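Local atomic coordinates of omega-class glutathione S-transferase (Bombyx mori, PDB entry 3WD6), a protein that binds glutathione and, like other omega-class enzymes, probably works as a glutathione transferase and a glutathione-dependent dehydroascorbate reductase. Residues R106-K120 with L170-I182. Sequence-based numbering, arbitrary orientation.
With PEG (di(hydroxyethyl)ether), chain I.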
ATOM      1  N   ARG A 106      18.861  -5.627   2.810  1.00 23.16           N
ATOM      2  CA  ARG A 106      17.493  -5.902   3.239  1.00 22.88           C
ATOM      3  C   ARG A 106      16.649  -6.446   2.066  1.00 20.81           C
ATOM      4  O   ARG A 106      15.692  -5.819   1.622  1.00 20.88           O
ATOM      5  CB  ARG A 106      16.864  -4.636   3.844  1.00 21.70           C
ATOM      6  CG  ARG A 106      15.498  -4.859   4.472  1.00 20.07           C
ATOM      7  CD  ARG A 106      15.619  -5.457   5.874  1.00 19.82           C
ATOM      8  NE  ARG A 106      14.366  -5.317   6.633  1.00 22.77           N
ATOM      9  CZ  ARG A 106      13.275  -6.058   6.413  1.00 22.60           C
ATOM     10  NH1 ARG A 106      12.173  -5.863   7.151  1.00 18.71           N
ATOM     11  NH2 ARG A 106      13.294  -6.993   5.451  1.00 19.17           N
ATOM     12  N   PRO A 107      17.015  -7.620   1.547  1.00 23.34           N
ATOM     13  CA  PRO A 107      16.257  -8.163   0.405  1.00 22.73           C
ATOM     14  C   PRO A 107      14.805  -8.482   0.788  1.00 23.70           C
ATOM     15  O   PRO A 107      14.561  -9.171   1.791  1.00 22.44           O
ATOM     16  CB  PRO A 107      17.012  -9.454   0.057  1.00 24.66           C
ATOM     17  CG  PRO A 107      17.729  -9.842   1.340  1.00 21.18           C
ATOM     18  CD  PRO A 107      18.072  -8.537   2.026  1.00 22.39           C
ATOM     19  N   LEU A 108      13.855  -7.982  -0.001  1.00 24.08           N
ATOM     20  CA  LEU A 108      12.444  -8.205   0.284  1.00 23.91           C
ATOM     21  C   LEU A 108      11.950  -9.546  -0.249  1.00 24.54           C
ATOM     22  O   LEU A 108      11.132 -10.220   0.394  1.00 24.14           O
ATOM     23  CB  LEU A 108      11.603  -7.059  -0.276  1.00 19.88           C
ATOM     24  CG  LEU A 108      12.000  -5.731   0.365  1.00 21.74           C
ATOM     25  CD1 LEU A 108      11.195  -4.569  -0.208  1.00 17.92           C
ATOM     26  CD2 LEU A 108      11.862  -5.825   1.896  1.00 19.63           C
ATOM     27  N   LEU A 109      12.444  -9.925  -1.423  1.00 23.56           N
ATOM     28  CA  LEU A 109      12.035 -11.177  -2.033  1.00 23.89           C
ATOM     29  C   LEU A 109      13.018 -12.286  -1.658  1.00 25.29           C
ATOM     30  O   LEU A 109      14.241 -12.080  -1.677  1.00 25.81           O
ATOM     31  CB  LEU A 109      11.938 -11.022  -3.558  1.00 23.55           C
ATOM     32  CG  LEU A 109      10.664 -10.344  -4.103  1.00 24.59           C
ATOM     33  CD1 LEU A 109      10.837  -9.825  -5.529  1.00 23.96           C
ATOM     34  CD2 LEU A 109       9.456 -11.293  -4.029  1.00 22.19           C
ATOM     35  N   PRO A 110      12.479 -13.461  -1.282  1.00 27.34           N
ATOM     36  CA  PRO A 110      13.274 -14.684  -1.109  1.00 27.40           C
ATOM     37  C   PRO A 110      14.194 -14.892  -2.305  1.00 30.27           C
ATOM     38  O   PRO A 110      13.781 -14.658  -3.468  1.00 28.41           O
ATOM     39  CB  PRO A 110      12.212 -15.791  -1.120  1.00 25.72           C
ATOM     40  CG  PRO A 110      10.986 -15.148  -0.563  1.00 22.41           C
ATOM     41  CD  PRO A 110      11.044 -13.680  -0.991  1.00 24.95           C
ATOM     42  N   GLN A 111      15.423 -15.327  -2.035  1.00 32.47           N
ATOM     43  CA  GLN A 111      16.354 -15.673  -3.114  1.00 37.28           C
ATOM     44  C   GLN A 111      15.928 -16.962  -3.833  1.00 33.01           C
ATOM     45  O   GLN A 111      16.007 -17.053  -5.055  1.00 34.17           O
ATOM     46  CB  GLN A 111      17.795 -15.772  -2.591  1.00 38.12           C
ATOM     47  CG  GLN A 111      18.623 -14.447  -2.701  1.00 49.56           C
ATOM     48  CD  GLN A 111      18.213 -13.338  -1.694  1.00 50.54           C
ATOM     49  OE1 GLN A 111      17.218 -13.461  -0.958  1.00 48.70           O
ATOM     50  NE2 GLN A 111      18.994 -12.252  -1.666  1.00 46.80           N
ATOM     51  N   ASP A 112      15.455 -17.948  -3.079  1.00 29.31           N
ATOM     52  CA  ASP A 112      15.021 -19.213  -3.682  1.00 33.60           C
ATOM     53  C   ASP A 112      13.772 -19.050  -4.561  1.00 31.34           C
ATOM     54  O   ASP A 112      12.729 -18.561  -4.095  1.00 33.41           O
ATOM     55  CB  ASP A 112      14.762 -20.268  -2.601  1.00 32.48           C
ATOM     56  CG  ASP A 112      14.094 -21.497  -3.163  1.00 36.18           C
ATOM     57  OD1 ASP A 112      14.748 -22.184  -3.983  1.00 35.56           O
ATOM     58  OD2 ASP A 112      12.916 -21.770  -2.811  1.00 38.39           O
ATOM     59  N   PRO A 113      13.859 -19.467  -5.832  1.00 32.70           N
ATOM     60  CA  PRO A 113      12.772 -19.135  -6.770  1.00 31.88           C
ATOM     61  C   PRO A 113      11.407 -19.652  -6.319  1.00 28.40           C
ATOM     62  O   PRO A 113      10.380 -18.993  -6.534  1.00 26.50           O
ATOM     63  CB  PRO A 113      13.206 -19.815  -8.072  1.00 29.02           C
ATOM     64  CG  PRO A 113      14.702 -19.892  -7.961  1.00 31.42           C
ATOM     65  CD  PRO A 113      14.964 -20.174  -6.499  1.00 30.63           C
ATOM     66  N   LEU A 114      11.395 -20.828  -5.704  1.00 27.52           N
ATOM     67  CA  LEU A 114      10.147 -21.413  -5.249  1.00 28.27           C
ATOM     68  C   LEU A 114       9.518 -20.569  -4.148  1.00 29.26           C
ATOM     69  O   LEU A 114       8.323 -20.274  -4.206  1.00 28.30           O
ATOM     70  CB  LEU A 114      10.384 -22.839  -4.762  1.00 28.41           C
ATOM     71  CG  LEU A 114       9.178 -23.629  -4.256  1.00 31.07           C
ATOM     72  CD1 LEU A 114       7.950 -23.442  -5.156  1.00 24.36           C
ATOM     73  CD2 LEU A 114       9.564 -25.098  -4.170  1.00 27.58           C
ATOM     74  N   LYS A 115      10.320 -20.193  -3.146  1.00 28.53           N
ATOM     75  CA  LYS A 115       9.870 -19.287  -2.083  1.00 28.18           C
ATOM     76  C   LYS A 115       9.436 -17.909  -2.614  1.00 26.01           C
ATOM     77  O   LYS A 115       8.440 -17.331  -2.152  1.00 23.56           O
ATOM     78  CB  LYS A 115      10.967 -19.123  -1.027  1.00 33.24           C
ATOM     79  CG  LYS A 115      10.895 -20.150   0.090  1.00 35.82           C
ATOM     80  CD  LYS A 115      12.279 -20.621   0.499  1.00 40.06           C
ATOM     81  CE  LYS A 115      12.174 -21.745   1.525  1.00 47.64           C
ATOM     82  NZ  LYS A 115      13.203 -22.804   1.305  1.00 55.96           N
ATOM     83  N   LYS A 116      10.191 -17.387  -3.577  1.00 24.46           N
ATOM     84  CA  LYS A 116       9.817 -16.157  -4.258  1.00 26.25           C
ATOM     85  C   LYS A 116       8.399 -16.294  -4.817  1.00 28.71           C
ATOM     86  O   LYS A 116       7.541 -15.420  -4.599  1.00 27.65           O
ATOM     87  CB  LYS A 116      10.805 -15.847  -5.394  1.00 26.53           C
ATOM     88  CG  LYS A 116      10.855 -14.366  -5.778  1.00 27.36           C
ATOM     89  CD  LYS A 116      11.815 -14.083  -6.943  1.00 28.86           C
ATOM     90  CE  LYS A 116      13.264 -14.420  -6.589  1.00 34.46           C
ATOM     91  NZ  LYS A 116      14.194 -13.249  -6.711  1.00 37.30           N
ATOM     92  N   ALA A 117       8.148 -17.396  -5.529  1.00 25.62           N
ATOM     93  CA  ALA A 117       6.853 -17.608  -6.168  1.00 23.99           C
ATOM     94  C   ALA A 117       5.741 -17.598  -5.135  1.00 22.61           C
ATOM     95  O   ALA A 117       4.725 -16.918  -5.321  1.00 23.28           O
ATOM     96  CB  ALA A 117       6.837 -18.913  -6.960  1.00 24.92           C
ATOM     97  N   LEU A 118       5.927 -18.369  -4.061  1.00 24.31           N
ATOM     98  CA  LEU A 118       4.962 -18.432  -2.963  1.00 23.38           C
ATOM     99  C   LEU A 118       4.627 -17.042  -2.429  1.00 21.40           C
ATOM    100  O   LEU A 118       3.459 -16.721  -2.192  1.00 21.39           O
ATOM    101  CB  LEU A 118       5.504 -19.291  -1.828  1.00 23.43           C
ATOM    102  CG  LEU A 118       5.274 -20.799  -1.935  1.00 33.61           C
ATOM    103  CD1 LEU A 118       5.053 -21.214  -3.390  1.00 29.04           C
ATOM    104  CD2 LEU A 118       6.425 -21.575  -1.286  1.00 28.08           C
ATOM    105  N   ASP A 119       5.641 -16.209  -2.240  1.00 20.14           N
ATOM    106  CA  ASP A 119       5.380 -14.843  -1.824  1.00 18.20           C
ATOM    107  C   ASP A 119       4.470 -14.100  -2.793  1.00 18.00           C
ATOM    108  O   ASP A 119       3.536 -13.432  -2.360  1.00 19.82           O
ATOM    109  CB  ASP A 119       6.679 -14.085  -1.619  1.00 19.04           C
ATOM    110  CG  ASP A 119       7.176 -14.190  -0.203  1.00 20.69           C
ATOM    111  OD1 ASP A 119       6.724 -15.125   0.518  1.00 20.75           O
ATOM    112  OD2 ASP A 119       7.997 -13.329   0.190  1.00 20.82           O
ATOM    113  N   LYS A 120       4.713 -14.232  -4.094  1.00 17.39           N
ATOM    114  CA  LYS A 120       3.897 -13.521  -5.081  1.00 19.97           C
ATOM    115  C   LYS A 120       2.459 -14.052  -5.082  1.00 21.07           C
ATOM    116  O   LYS A 120       1.496 -13.282  -5.222  1.00 20.16           O
ATOM    117  CB  LYS A 120       4.515 -13.613  -6.485  1.00 24.68           C
ATOM    118  CG  LYS A 120       6.012 -13.293  -6.529  1.00 22.68           C
ATOM    119  CD  LYS A 120       6.458 -12.870  -7.927  1.00 24.65           C
ATOM    120  CE  LYS A 120       7.779 -12.081  -7.844  1.00 29.87           C
ATOM    121  NZ  LYS A 120       8.049 -11.194  -9.028  1.00 32.81           N
ATOM    122  N   LEU A 170       5.130 -13.170   7.464  1.00 19.87           N
ATOM    123  CA  LEU A 170       5.127 -14.062   6.320  1.00 17.74           C
ATOM    124  C   LEU A 170       6.556 -14.341   5.837  1.00 19.23           C
ATOM    125  O   LEU A 170       6.905 -15.478   5.502  1.00 19.76           O
ATOM    126  CB  LEU A 170       4.286 -13.469   5.200  1.00 17.70           C
ATOM    127  CG  LEU A 170       2.780 -13.447   5.478  1.00 17.67           C
ATOM    128  CD1 LEU A 170       2.028 -12.536   4.452  1.00 17.34           C
ATOM    129  CD2 LEU A 170       2.196 -14.870   5.517  1.00 16.08           C
ATOM    130  N   ASP A 171       7.398 -13.320   5.817  1.00 18.68           N
ATOM    131  CA  ASP A 171       8.741 -13.508   5.276  1.00 19.99           C
ATOM    132  C   ASP A 171       9.823 -13.870   6.304  1.00 21.00           C
ATOM    133  O   ASP A 171      10.987 -14.050   5.931  1.00 22.23           O
ATOM    134  CB  ASP A 171       9.155 -12.308   4.410  1.00 22.05           C
ATOM    135  CG  ASP A 171       8.492 -12.339   3.039  1.00 22.63           C
ATOM    136  OD1 ASP A 171       8.650 -13.368   2.341  1.00 25.48           O
ATOM    137  OD2 ASP A 171       7.783 -11.368   2.669  1.00 21.23           O
ATOM    138  N   GLY A 172       9.437 -14.028   7.570  1.00 17.39           N
ATOM    139  CA  GLY A 172      10.371 -14.483   8.594  1.00 21.64           C
ATOM    140  C   GLY A 172      10.199 -13.732   9.902  1.00 23.32           C
ATOM    141  O   GLY A 172       9.056 -13.513  10.335  1.00 23.02           O
ATOM    142  N   SER A 173      11.304 -13.322  10.534  1.00 22.68           N
ATOM    143  CA  SER A 173      11.185 -12.507  11.750  1.00 26.63           C
ATOM    144  C   SER A 173      11.101 -11.022  11.419  1.00 25.98           C
ATOM    145  O   SER A 173      10.566 -10.255  12.219  1.00 28.26           O
ATOM    146  CB  SER A 173      12.273 -12.800  12.803  1.00 29.55           C
ATOM    147  OG  SER A 173      11.718 -13.398  13.989  1.00 23.06           O
ATOM    148  N   GLU A 174      11.589 -10.636  10.236  1.00 25.72           N
ATOM    149  CA  GLU A 174      11.349  -9.304   9.659  1.00 23.35           C
ATOM    150  C   GLU A 174      10.289  -9.378   8.534  1.00 23.67           C
ATOM    151  O   GLU A 174      10.299 -10.327   7.713  1.00 21.14           O
ATOM    152  CB  GLU A 174      12.621  -8.804   8.979  1.00 22.59           C
ATOM    153  CG  GLU A 174      13.545  -7.977   9.781  1.00 26.58           C
ATOM    154  CD  GLU A 174      14.818  -7.739   9.021  1.00 26.57           C
ATOM    155  OE1 GLU A 174      15.071  -8.502   8.056  1.00 22.74           O
ATOM    156  OE2 GLU A 174      15.559  -6.790   9.364  1.00 31.78           O
ATOM    157  N   PRO A 175       9.432  -8.343   8.424  1.00 22.74           N
ATOM    158  CA  PRO A 175       8.494  -8.351   7.286  1.00 19.48           C
ATOM    159  C   PRO A 175       9.251  -8.272   5.957  1.00 18.07           C
ATOM    160  O   PRO A 175      10.290  -7.609   5.863  1.00 19.81           O
ATOM    161  CB  PRO A 175       7.682  -7.053   7.464  1.00 18.42           C
ATOM    162  CG  PRO A 175       8.104  -6.460   8.798  1.00 18.72           C
ATOM    163  CD  PRO A 175       9.469  -7.037   9.107  1.00 21.30           C
ATOM    164  N   GLY A 176       8.738  -8.950   4.941  1.00 16.82           N
ATOM    165  CA  GLY A 176       9.343  -8.914   3.630  1.00 16.75           C
ATOM    166  C   GLY A 176       8.329  -8.516   2.569  1.00 18.25           C
ATOM    167  O   GLY A 176       7.347  -7.812   2.865  1.00 17.48           O
ATOM    168  N   TYR A 177       8.553  -8.986   1.343  1.00 16.79           N
ATOM    169  CA  TYR A 177       7.777  -8.550   0.190  1.00 18.08           C
ATOM    170  C   TYR A 177       6.305  -8.885   0.384  1.00 18.11           C
ATOM    171  O   TYR A 177       5.435  -8.028   0.210  1.00 15.51           O
ATOM    172  CB  TYR A 177       8.322  -9.251  -1.041  1.00 16.51           C
ATOM    173  CG  TYR A 177       7.570  -9.048  -2.330  1.00 19.45           C
ATOM    174  CD1 TYR A 177       6.477  -9.853  -2.656  1.00 18.33           C
ATOM    175  CD2 TYR A 177       7.992  -8.104  -3.261  1.00 18.01           C
ATOM    176  CE1 TYR A 177       5.815  -9.713  -3.877  1.00 18.78           C
ATOM    177  CE2 TYR A 177       7.334  -7.953  -4.485  1.00 20.57           C
ATOM    178  CZ  TYR A 177       6.248  -8.762  -4.790  1.00 22.16           C
ATOM    179  OH  TYR A 177       5.581  -8.603  -6.004  1.00 23.53           O
ATOM    180  N   ALA A 178       6.050 -10.138   0.747  1.00 18.06           N
ATOM    181  CA  ALA A 178       4.695 -10.628   0.936  1.00 18.99           C
ATOM    182  C   ALA A 178       3.996  -9.777   2.006  1.00 17.97           C
ATOM    183  O   ALA A 178       2.870  -9.295   1.802  1.00 18.17           O
ATOM    184  CB  ALA A 178       4.723 -12.095   1.331  1.00 17.31           C
ATOM    185  N   ASP A 179       4.671  -9.572   3.133  1.00 16.80           N
ATOM    186  CA  ASP A 179       4.097  -8.742   4.178  1.00 17.13           C
ATOM    187  C   ASP A 179       3.844  -7.325   3.682  1.00 16.00           C
ATOM    188  O   ASP A 179       2.722  -6.828   3.757  1.00 18.77           O
ATOM    189  CB  ASP A 179       5.004  -8.702   5.400  1.00 16.72           C
ATOM    190  CG  ASP A 179       5.330 -10.087   5.929  1.00 18.74           C
ATOM    191  OD1 ASP A 179       4.461 -10.691   6.621  1.00 16.76           O
ATOM    192  OD2 ASP A 179       6.472 -10.558   5.661  1.00 18.09           O
ATOM    193  N   TYR A 180       4.881  -6.671   3.174  1.00 14.95           N
ATOM    194  CA  TYR A 180       4.753  -5.266   2.801  1.00 15.59           C
ATOM    195  C   TYR A 180       3.762  -5.051   1.672  1.00 18.42           C
ATOM    196  O   TYR A 180       3.075  -4.020   1.642  1.00 17.09           O
ATOM    197  CB  TYR A 180       6.101  -4.663   2.412  1.00 14.32           C
ATOM    198  CG  TYR A 180       7.008  -4.401   3.599  1.00 17.05           C
ATOM    199  CD1 TYR A 180       6.506  -3.817   4.774  1.00 14.96           C
ATOM    200  CD2 TYR A 180       8.357  -4.762   3.564  1.00 14.50           C
ATOM    201  CE1 TYR A 180       7.332  -3.583   5.875  1.00 14.41           C
ATOM    202  CE2 TYR A 180       9.189  -4.538   4.658  1.00 15.75           C
ATOM    203  CZ  TYR A 180       8.673  -3.942   5.814  1.00 16.50           C
ATOM    204  OH  TYR A 180       9.501  -3.694   6.887  1.00 13.98           O
ATOM    205  N   MET A 181       3.685  -6.004   0.740  1.00 16.54           N
ATOM    206  CA  MET A 181       2.891  -5.780  -0.479  1.00 17.97           C
ATOM    207  C   MET A 181       1.385  -5.969  -0.225  1.00 19.57           C
ATOM    208  O   MET A 181       0.547  -5.502  -1.012  1.00 17.92           O
ATOM    209  CB  MET A 181       3.378  -6.647  -1.652  1.00 15.02           C
ATOM    210  CG  MET A 181       4.781  -6.305  -2.145  1.00 14.78           C
ATOM    211  SD  MET A 181       4.969  -4.574  -2.640  1.00 16.47           S
ATOM    212  CE  MET A 181       5.675  -3.851  -1.148  1.00 15.21           C
ATOM    213  N   ILE A 182       1.042  -6.624   0.882  1.00 16.84           N
ATOM    214  CA  ILE A 182      -0.362  -6.740   1.237  1.00 16.51           C
ATOM    215  C   ILE A 182      -0.712  -5.781   2.376  1.00 19.46           C
ATOM    216  O   ILE A 182      -1.890  -5.468   2.608  1.00 17.75           O
ATOM    217  CB  ILE A 182      -0.763  -8.205   1.592  1.00 17.93           C
ATOM    218  CG1 ILE A 182      -0.219  -8.631   2.959  1.00 18.10           C
ATOM    219  CG2 ILE A 182      -0.285  -9.173   0.503  1.00 17.12           C
ATOM    220  CD1 ILE A 182      -0.438 -10.138   3.266  1.00 18.45           C
TER
HETATM  221  C1  PEG I 305      13.465  -9.858   5.851  1.00 30.43           C
HETATM  222  O1  PEG I 305      14.626 -10.587   6.169  1.00 31.87           O
HETATM  223  C2  PEG I 305      12.359 -10.500   5.057  1.00 26.18           C
HETATM  224  O2  PEG I 305      12.601 -10.680   3.687  1.00 33.07           O
HETATM  225  C3  PEG I 305      12.026 -11.752   3.007  1.00 30.56           C
HETATM  226  C4  PEG I 305      12.958 -12.641   2.248  1.00 29.32           C
HETATM  227  O4  PEG I 305      14.301 -12.432   2.523  1.00 33.86           O
HETATM  228  O   HOH W   1      11.871  -3.220   8.964  1.00 17.50           O
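Arg106 reaches Pro175 and Glu174 with one flat group used in two ways. Its edge meets the carbonyl oxygen of Pro175, which lies near the guanidinium plane and accepts from Arg106 NH1 at 2.9 Å. Over one face lies the Glu174 carboxylate, stacked with the planes 10° apart; Arg106 NE to Glu174 OE2 is 3.3 Å, a salt bridge of charge alone, since no N-H points at the oxygen. A water links NH1 to the hydroxyl of Tyr180, which also bonds Asp218. Were Arg106 cut back to an alanine, the Pro175 carbonyl would probably lose this donor and the Glu174 carboxylate its countercharge.

The backbones join where Tyr177 N donates to Leu108 O (3.0 Å), just past the N-cap residue Gly176. Asp179, in the first turn of the helix, ties back the preceding loop: OD2 accepts from the amides of Asp171 and Gly176, OD1 from that of Leu170. Its bond from Gly176 N is the half of a capping box that a glycine N-cap allows, made by the helix-start aspartate known from GST C-terminal domains.

Apolar packing fills the middle. Tyr177 swings its ring alongside Leu109 by placing CG opposite the backbone N (chi1 174°); Leu109 CD2 sits over one face, 3.5 Å from the centroid, as a CH-pi contact, and Met181 CG covers the opposite face. Leu108 CD2 comes to the edge of the Tyr180 ring, 4.0 Å from Tyr180 CD2, and Ala178 CB packs on the Asp119 carboxylate, itself paired with Arg165.

Helices 113-120 and 177-182 run nearly parallel, axes 9.7 Å apart, while helix 92-102 borders Tyr177 and helix 39-51 of the thioredoxin-like domain packs against Leu108 and Tyr180.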